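Local coordinates for protein argonaute 5 (Arabidopsis thaliana, PDB 4G0O) that probably binds the 5' end of small guide RNAs through its MID domain, sorting them by their first nucleotide for gene regulation, at residues Lys3-Gly8 with Gly134-Leu139; Thr15-Ser20 with Gln77-Ile82; Val81-Val86 with Ser105-Pro110. All coordinates share one frame; numbering follows the deposited sequence.

Contacts 2 and 3 adjoin in the core of the MID domain, their centres about 8 Å apart, whereas contact 1 lies at the surface with its centre about 24 and 25 Å from theirs. Along the chain, contact 1 pairs the first strand with the last and so brackets the other two. Strand 7-18 runs from contact 1 to contact 2. Strand 78-82 then serves both inner contacts, flanked by 7-18 and by 105-108 in the parallel sheet. The two inner contacts also meet through S20 OG and D85 OD2, a probable hydrogen bond of 2.6 Å. The chain ends are thus tied together away from the parallel core and the sulfate-bearing edge of contact 3.

Contact 1: Lys3-Gly8 with Gly134-Leu139; sequences KKMVNG and GRNTVL
K4 and T137 face each other as a hydrogen-bonded antiparallel pair: K4 N reaches T137 O at 3.0 Å, and T137 N returns to K4 O at 2.8 Å, both nearly straight. N7 and R135 form the next such pair, R135 N donating to N7 O at 3.0 Å. R135 O is approached by two amides, N7 N at 172° and, weakly and more bent, V6 N. V6 and N7 thus stand opposite a single residue, the definition of a classic beta bulge, in the small antiparallel sheet that joins the first and last strands of the domain. Side-chain contacts gather round V6, the extra residue. With CG1 anti to the backbone N (chi1 -179°) and CG2 anti to the carbonyl carbon, V6 sets CG1 3.8 Å above one face of the R135 guanidinium, offset toward its rim, and CG2 3.7 Å from T137 CB. N7 CB, a carbon meeting a charged group, approaches R135 NH2 obliquely at 3.3 Å. Separately, K4 CG touches L139 CD1, the two side chains crossing at about a right angle. The N136 amide carries polar side-chain bonds: OD1, 3.3 Å from M5 CG alongside, accepts from N129, and ND2 donates to L126 O, both on helix 118-131.

Contact 2: Thr15-Ser20 with Gln77-Ile82; sequences TCVSFS and QLLIVI
V17 and L79 make the tightest side-chain contact, with V17 CG2 only 3.3 Å from L79 CD2, closer than usual for two methyl carbons. L79 CD2 also presses on T15 O, so this branch is wedged between a methyl and a carbonyl. On the other face the packing is broad but of ordinary distance: I82 buries more surface here than any other residue, its CB resting 3.9 Å from S18 CB, while CG2 touches S20 CB and CD1 extends toward C16 SG. With S18 OG anti to the backbone N (chi1 169°), the hydroxyl is placed to accept from S20 N at 3.2 Å, an ST turn. Replacing S18 by an alanine would probably leave S20 N without this acceptor and let the turn relax. F19 offers the edge of its ring to V81, F19 CE1 lying 3.9 Å from V81 CG1. The start of the pairing is looser, for L78 brings no side chain near T15, and Q77, partly exposed, makes no contact across the pair. The longest backbone bond, T15 N to L78 O at 3.3 Å, lies at this end; the shortest, I82 N to V17 O at 2.6 Å, lies further on. An in-register parallel pair sandwiched between helices 27-42 and 62-72 belongs to the Rossmann-like core of MID domains.

Contact 3: Val81-Val86 with Ser105-Pro110; sequences VILPDV and SQCCQP. With SO4 (sulfate ion), chain C.
V81 and C107, then I82 and C108, pair as parallel strands: V81 N donates to Q106 O at 2.8 Å, C108 N to V81 O, and L83 N to C108 O, the last continuing past the end of strand 78-82. C107 SG, anti to its carbonyl carbon (chi1 -63°), comes within 4.1 Å of V81 CB. L83 lies over the C108 carbonyl, with CD2 against C107 CB and CD1 3.9 Å from Q109 CG. P110, first residue of helix 110-115, places its ring against the carbonyl oxygens of L83 and P84. Its CG lies 3.1 Å from L83 O, its CB packs 4.0 Å from I82 CG2 with the two side chains running in opposite senses, and D85 OD2 stands 3.7 Å from P110 CG. The D85 carboxylate is anchored elsewhere, by S20 OG and T21 N. Q106 bends away at chi2 (62°) and makes a weak hydrogen bond from NE2 to sulfate O3 at 3.0 Å; K131 NZ binds the same ion. The strands bracket helix 90-101 in a beta-alpha-beta unit. The turn after I82 probably begins the nucleotide specificity loop, and the sulfate, probably from the crystallisation liquor, lies in a position consistent with the guide 5'-phosphate pocket of Argonaute MID domains.

Contact 1: Lys3-Gly8 with Gly134-Leu139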
loop_
_atom_site.group_PDB
_atom_site.type_symbol
_atom_site.label_atom_id
_atom_site.label_comp_id
_atom_site.label_asym_id
_atom_site.label_seq_id
_atom_site.Cartn_x
_atom_site.Cartn_y
_atom_site.Cartn_z
ATOM N N LYS A 3 -1.444 -5.560 -19.972
ATOM C CA LYS A 3 -0.747 -6.063 -18.803
ATOM C C LYS A 3 -1.730 -6.793 -17.892
ATOM O O LYS A 3 -2.730 -6.224 -17.456
ATOM C CB LYS A 3 -0.081 -4.920 -18.058
ATOM C CG LYS A 3 1.025 -4.235 -18.835
ATOM C CD LYS A 3 1.672 -3.171 -17.962
ATOM C CE LYS A 3 2.202 -2.019 -18.788
ATOM N NZ LYS A 3 2.587 -0.878 -17.899
ATOM N N LYS A 4 -1.450 -8.059 -17.606
ATOM C CA LYS A 4 -2.381 -8.888 -16.841
ATOM C C LYS A 4 -1.671 -9.619 -15.696
ATOM O O LYS A 4 -0.446 -9.736 -15.681
ATOM C CB LYS A 4 -3.061 -9.906 -17.769
ATOM C CG LYS A 4 -3.824 -9.294 -18.950
ATOM C CD LYS A 4 -5.134 -8.660 -18.504
ATOM C CE LYS A 4 -6.042 -8.383 -19.692
ATOM N NZ LYS A 4 -5.385 -7.475 -20.666
ATOM N N MET A 5 -2.449 -10.100 -14.733
ATOM C CA MET A 5 -1.923 -10.991 -13.719
ATOM C C MET A 5 -2.117 -12.433 -14.208
ATOM O O MET A 5 -3.238 -12.871 -14.425
ATOM C CB MET A 5 -2.656 -10.772 -12.392
ATOM C CG MET A 5 -2.457 -9.373 -11.812
ATOM S SD MET A 5 -3.350 -9.092 -10.281
ATOM C CE MET A 5 -3.029 -7.361 -9.938
ATOM N N VAL A 6 -1.027 -13.161 -14.409
ATOM C CA VAL A 6 -1.133 -14.576 -14.749
ATOM C C VAL A 6 -1.725 -15.267 -13.546
ATOM O O VAL A 6 -2.650 -16.071 -13.651
ATOM C CB VAL A 6 0.244 -15.200 -15.001
ATOM C CG1 VAL A 6 0.094 -16.662 -15.378
ATOM C CG2 VAL A 6 0.984 -14.435 -16.083
ATOM N N ASN A 7 -1.194 -14.904 -12.386
ATOM C CA ASN A 7 -1.594 -15.502 -11.130
ATOM C C ASN A 7 -1.721 -14.427 -10.040
ATOM O O ASN A 7 -0.744 -13.765 -9.692
ATOM C CB ASN A 7 -0.576 -16.586 -10.769
ATOM C CG ASN A 7 -0.573 -16.926 -9.310
ATOM O OD1 ASN A 7 0.445 -16.751 -8.621
ATOM N ND2 ASN A 7 -1.708 -17.430 -8.814
ATOM N N GLY A 8 -2.932 -14.232 -9.528
ATOM C CA GLY A 8 -3.194 -13.157 -8.589
ATOM C C GLY A 8 -2.900 -13.607 -7.173
ATOM O O GLY A 8 -3.497 -14.571 -6.702
ATOM N N GLY A 134 2.518 -12.777 -6.535
ATOM C CA GLY A 134 1.811 -13.086 -7.758
ATOM C C GLY A 134 2.719 -13.048 -8.971
ATOM O O GLY A 134 3.916 -12.763 -8.845
ATOM N N ARG A 135 2.146 -13.320 -10.146
ATOM C CA ARG A 135 2.850 -13.265 -11.425
ATOM C C ARG A 135 2.099 -12.362 -12.393
ATOM O O ARG A 135 0.865 -12.467 -12.531
ATOM C CB ARG A 135 2.895 -14.654 -12.066
ATOM C CG ARG A 135 4.172 -15.459 -11.873
ATOM C CD ARG A 135 3.988 -16.829 -12.531
ATOM N NE ARG A 135 2.871 -17.558 -11.924
ATOM C CZ ARG A 135 2.220 -18.578 -12.487
ATOM N NH1 ARG A 135 2.555 -19.015 -13.700
ATOM N NH2 ARG A 135 1.222 -19.158 -11.826
ATOM N N ASN A 136 2.843 -11.516 -13.096
ATOM C CA ASN A 136 2.268 -10.657 -14.124
ATOM C C ASN A 136 2.823 -10.997 -15.511
ATOM O O ASN A 136 3.883 -11.612 -15.625
ATOM C CB ASN A 136 2.547 -9.179 -13.805
ATOM C CG ASN A 136 1.875 -8.712 -12.522
ATOM O OD1 ASN A 136 0.873 -9.275 -12.089
ATOM N ND2 ASN A 136 2.427 -7.662 -11.912
ATOM N N THR A 137 2.119 -10.588 -16.564
ATOM C CA THR A 137 2.646 -10.715 -17.924
ATOM C C THR A 137 2.116 -9.583 -18.810
ATOM O O THR A 137 1.338 -8.739 -18.348
ATOM C CB THR A 137 2.282 -12.088 -18.564
ATOM O OG1 THR A 137 3.090 -12.321 -19.726
ATOM C CG2 THR A 137 0.813 -12.119 -18.965
ATOM N N VAL A 138 2.556 -9.571 -20.070
ATOM C CA VAL A 138 2.030 -8.668 -21.085
ATOM C C VAL A 138 1.527 -9.508 -22.250
ATOM O O VAL A 138 2.270 -10.333 -22.791
ATOM C CB VAL A 138 3.097 -7.679 -21.620
ATOM C CG1 VAL A 138 2.511 -6.835 -22.743
ATOM C CG2 VAL A 138 3.577 -6.772 -20.522
ATOM N N LEU A 139 0.263 -9.318 -22.621
ATOM C CA LEU A 139 -0.323 -10.127 -23.681
ATOM C C LEU A 139 0.007 -9.554 -25.065
ATOM O O LEU A 139 0.367 -10.297 -25.980
ATOM C CB LEU A 139 -1.838 -10.281 -23.492
ATOM C CG LEU A 139 -2.339 -11.028 -22.250
ATOM C CD1 LEU A 139 -3.854 -11.165 -22.299
ATOM C CD2 LEU A 139 -1.711 -12.396 -22.163
ATOM O OXT LEU A 139 -0.070 -8.345 -25.301
#

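Contact 2: Thr15-Ser20 with Gln77-Ile82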
loop_
_atom_site.group_PDB
_atom_site.type_symbol
_atom_site.label_atom_id
_atom_site.label_comp_id
_atom_site.label_asym_id
_atom_site.label_seq_id
_atom_site.Cartn_x
_atom_site.Cartn_y
_atom_site.Cartn_z
ATOM N N THR A 15 -2.642 -3.435 5.779
ATOM C CA THR A 15 -3.212 -2.219 6.348
ATOM C C THR A 15 -2.585 -1.005 5.687
ATOM O O THR A 15 -1.741 -1.138 4.800
ATOM C CB THR A 15 -3.069 -2.143 7.889
ATOM O OG1 THR A 15 -3.838 -1.043 8.387
ATOM C CG2 THR A 15 -1.614 -1.981 8.297
ATOM N N CYS A 16 -3.002 0.175 6.121
ATOM C CA CYS A 16 -2.600 1.404 5.465
ATOM C C CYS A 16 -2.063 2.402 6.473
ATOM O O CYS A 16 -2.631 2.561 7.561
ATOM C CB CYS A 16 -3.798 2.008 4.763
ATOM S SG CYS A 16 -3.497 3.605 4.006
ATOM N N VAL A 17 -0.976 3.076 6.103
ATOM C CA VAL A 17 -0.442 4.167 6.908
ATOM C C VAL A 17 -0.336 5.402 6.065
ATOM O O VAL A 17 0.085 5.342 4.902
ATOM C CB VAL A 17 0.970 3.869 7.423
ATOM C CG1 VAL A 17 1.349 4.823 8.547
ATOM C CG2 VAL A 17 1.025 2.489 7.919
ATOM N N SER A 18 -0.691 6.532 6.662
ATOM C CA SER A 18 -0.573 7.802 5.978
ATOM C C SER A 18 0.317 8.777 6.733
ATOM O O SER A 18 0.078 9.078 7.904
ATOM C CB SER A 18 -1.954 8.422 5.771
ATOM O OG SER A 18 -1.812 9.755 5.335
ATOM N N PHE A 19 1.338 9.271 6.048
ATOM C CA PHE A 19 2.167 10.336 6.580
ATOM C C PHE A 19 1.820 11.674 5.925
ATOM O O PHE A 19 2.570 12.641 6.021
ATOM C CB PHE A 19 3.645 10.012 6.385
ATOM C CG PHE A 19 4.057 8.687 6.980
ATOM C CD1 PHE A 19 4.357 7.601 6.163
ATOM C CD2 PHE A 19 4.115 8.519 8.353
ATOM C CE1 PHE A 19 4.734 6.389 6.711
ATOM C CE2 PHE A 19 4.477 7.305 8.907
ATOM C CZ PHE A 19 4.792 6.236 8.083
ATOM N N SER A 20 0.688 11.726 5.243
ATOM C CA SER A 20 0.274 12.964 4.592
ATOM C C SER A 20 -0.623 13.772 5.504
ATOM O O SER A 20 -1.516 13.235 6.155
ATOM C CB SER A 20 -0.469 12.692 3.297
ATOM O OG SER A 20 -1.047 13.898 2.811
ATOM N N GLN A 77 1.153 -8.951 5.368
ATOM C CA GLN A 77 1.595 -9.365 4.047
ATOM C C GLN A 77 1.839 -8.152 3.160
ATOM O O GLN A 77 2.487 -8.258 2.121
ATOM C CB GLN A 77 0.552 -10.295 3.416
ATOM C CG GLN A 77 0.496 -11.682 4.067
ATOM C CD GLN A 77 -0.688 -12.531 3.599
ATOM O OE1 GLN A 77 -1.802 -12.034 3.409
ATOM N NE2 GLN A 77 -0.449 -13.822 3.436
ATOM N N LEU A 78 1.321 -6.996 3.575
ATOM C CA LEU A 78 1.400 -5.782 2.748
ATOM C C LEU A 78 1.067 -4.533 3.557
ATOM O O LEU A 78 0.089 -4.515 4.292
ATOM C CB LEU A 78 0.432 -5.878 1.555
ATOM C CG LEU A 78 0.394 -4.716 0.554
ATOM C CD1 LEU A 78 1.688 -4.664 -0.269
ATOM C CD2 LEU A 78 -0.826 -4.791 -0.368
ATOM N N LEU A 79 1.877 -3.489 3.414
ATOM C CA LEU A 79 1.571 -2.195 4.018
ATOM C C LEU A 79 1.390 -1.206 2.904
ATOM O O LEU A 79 2.315 -1.000 2.109
ATOM C CB LEU A 79 2.728 -1.688 4.873
ATOM C CG LEU A 79 2.369 -0.939 6.163
ATOM C CD1 LEU A 79 3.484 0.030 6.590
ATOM C CD2 LEU A 79 1.026 -0.245 6.061
ATOM N N ILE A 80 0.224 -0.582 2.839
ATOM C CA ILE A 80 0.027 0.449 1.840
ATOM C C ILE A 80 0.442 1.744 2.496
ATOM O O ILE A 80 -0.171 2.176 3.480
ATOM C CB ILE A 80 -1.430 0.558 1.379
ATOM C CG1 ILE A 80 -1.873 -0.715 0.653
ATOM C CG2 ILE A 80 -1.612 1.766 0.464
ATOM C CD1 ILE A 80 -3.376 -0.885 0.653
ATOM N N VAL A 81 1.497 2.362 1.974
ATOM C CA VAL A 81 1.996 3.569 2.608
ATOM C C VAL A 81 1.631 4.824 1.832
ATOM O O VAL A 81 1.967 4.948 0.652
ATOM C CB VAL A 81 3.509 3.525 2.786
ATOM C CG1 VAL A 81 4.039 4.923 3.135
ATOM C CG2 VAL A 81 3.861 2.528 3.857
ATOM N N ILE A 82 0.949 5.760 2.485
ATOM C CA ILE A 82 0.789 7.078 1.873
ATOM C C ILE A 82 1.919 8.012 2.332
ATOM O O ILE A 82 2.017 8.368 3.506
ATOM C CB ILE A 82 -0.606 7.694 2.136
ATOM C CG1 ILE A 82 -1.713 6.811 1.545
ATOM C CG2 ILE A 82 -0.716 9.075 1.506
ATOM C CD1 ILE A 82 -3.113 7.238 1.998
#

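Contact 3: Val81-Val86 with Ser105-Pro110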
loop_
_atom_site.group_PDB
_atom_site.type_symbol
_atom_site.label_atom_id
_atom_site.label_comp_id
_atom_site.label_asym_id
_atom_site.label_seq_id
_atom_site.Cartn_x
_atom_site.Cartn_y
_atom_site.Cartn_z
ATOM N N VAL A 81 1.497 2.362 1.974
ATOM C CA VAL A 81 1.996 3.569 2.608
ATOM C C VAL A 81 1.631 4.824 1.832
ATOM O O VAL A 81 1.967 4.948 0.652
ATOM C CB VAL A 81 3.509 3.525 2.786
ATOM C CG1 VAL A 81 4.039 4.923 3.135
ATOM C CG2 VAL A 81 3.861 2.528 3.857
ATOM N N ILE A 82 0.949 5.760 2.485
ATOM C CA ILE A 82 0.789 7.078 1.873
ATOM C C ILE A 82 1.919 8.012 2.332
ATOM O O ILE A 82 2.017 8.368 3.506
ATOM C CB ILE A 82 -0.606 7.694 2.136
ATOM C CG1 ILE A 82 -1.713 6.811 1.545
ATOM C CG2 ILE A 82 -0.716 9.075 1.506
ATOM C CD1 ILE A 82 -3.113 7.238 1.998
ATOM N N LEU A 83 2.750 8.408 1.378
ATOM C CA LEU A 83 3.966 9.189 1.630
ATOM C C LEU A 83 3.693 10.595 2.142
ATOM O O LEU A 83 2.638 11.168 1.885
ATOM C CB LEU A 83 4.792 9.305 0.335
ATOM C CG LEU A 83 5.325 8.000 -0.251
ATOM C CD1 LEU A 83 5.782 8.205 -1.700
ATOM C CD2 LEU A 83 6.453 7.472 0.646
ATOM N N PRO A 84 4.669 11.173 2.852
ATOM C CA PRO A 84 4.543 12.563 3.299
ATOM C C PRO A 84 4.259 13.499 2.128
ATOM O O PRO A 84 4.481 13.120 0.970
ATOM C CB PRO A 84 5.926 12.854 3.883
ATOM C CG PRO A 84 6.379 11.548 4.376
ATOM C CD PRO A 84 5.905 10.548 3.352
ATOM N N ASP A 85 3.762 14.695 2.415
ATOM C CA ASP A 85 3.472 15.641 1.345
ATOM C C ASP A 85 4.749 16.141 0.684
ATOM O O ASP A 85 4.772 16.376 -0.517
ATOM C CB ASP A 85 2.633 16.811 1.863
ATOM C CG ASP A 85 1.304 16.356 2.443
ATOM O OD1 ASP A 85 0.971 16.784 3.570
ATOM O OD2 ASP A 85 0.599 15.555 1.782
ATOM N N VAL A 86 5.813 16.309 1.462
ATOM C CA VAL A 86 7.084 16.762 0.902
ATOM C C VAL A 86 7.942 15.542 0.593
ATOM O O VAL A 86 8.038 14.619 1.415
ATOM C CB VAL A 86 7.835 17.698 1.879
ATOM C CG1 VAL A 86 9.046 18.322 1.192
ATOM C CG2 VAL A 86 6.899 18.791 2.402
ATOM N N SER A 105 6.026 -3.417 1.387
ATOM C CA SER A 105 5.281 -2.169 1.323
ATOM C C SER A 105 5.029 -1.684 -0.106
ATOM O O SER A 105 5.800 -1.962 -1.023
ATOM C CB SER A 105 5.997 -1.079 2.129
ATOM O OG SER A 105 7.261 -0.785 1.562
ATOM N N GLN A 106 3.945 -0.948 -0.274
ATOM C CA GLN A 106 3.697 -0.214 -1.513
ATOM C C GLN A 106 3.522 1.273 -1.184
ATOM O O GLN A 106 2.586 1.660 -0.466
ATOM C CB GLN A 106 2.452 -0.740 -2.219
ATOM C CG GLN A 106 2.092 0.054 -3.470
ATOM C CD GLN A 106 3.184 -0.013 -4.525
ATOM O OE1 GLN A 106 3.695 -1.085 -4.831
ATOM N NE2 GLN A 106 3.553 1.136 -5.068
ATOM N N CYS A 107 4.435 2.093 -1.696
ATOM C CA CYS A 107 4.425 3.516 -1.412
ATOM C C CYS A 107 3.729 4.322 -2.523
ATOM O O CYS A 107 3.958 4.100 -3.721
ATOM C CB CYS A 107 5.850 4.013 -1.164
ATOM S SG CYS A 107 6.683 3.274 0.275
ATOM N N CYS A 108 2.876 5.252 -2.098
ATOM C CA CYS A 108 2.016 6.026 -2.985
ATOM C C CYS A 108 2.031 7.501 -2.654
ATOM O O CYS A 108 1.781 7.883 -1.511
ATOM C CB CYS A 108 0.573 5.530 -2.854
ATOM S SG CYS A 108 0.327 3.832 -3.414
ATOM N N GLN A 109 2.285 8.337 -3.652
ATOM C CA GLN A 109 2.299 9.782 -3.448
ATOM C C GLN A 109 0.903 10.367 -3.185
ATOM O O GLN A 109 -0.035 10.148 -3.959
ATOM C CB GLN A 109 2.926 10.480 -4.646
ATOM C CG GLN A 109 4.406 10.258 -4.776
ATOM C CD GLN A 109 4.921 10.768 -6.084
ATOM O OE1 GLN A 109 4.382 10.437 -7.143
ATOM N NE2 GLN A 109 5.955 11.602 -6.034
ATOM N N PRO A 110 0.774 11.131 -2.092
ATOM C CA PRO A 110 -0.507 11.713 -1.677
ATOM C C PRO A 110 -1.209 12.546 -2.767
ATOM O O PRO A 110 -2.440 12.536 -2.842
ATOM C CB PRO A 110 -0.135 12.573 -0.448
ATOM C CG PRO A 110 1.357 12.744 -0.515
ATOM C CD PRO A 110 1.890 11.534 -1.213
HETATM S S SO4 C . 7.241 1.181 -5.410
HETATM O O1 SO4 C . 6.750 2.450 -5.959
HETATM O O2 SO4 C . 7.422 1.340 -3.942
HETATM O O3 SO4 C . 6.301 0.095 -5.740
HETATM O O4 SO4 C . 8.519 0.829 -6.047
#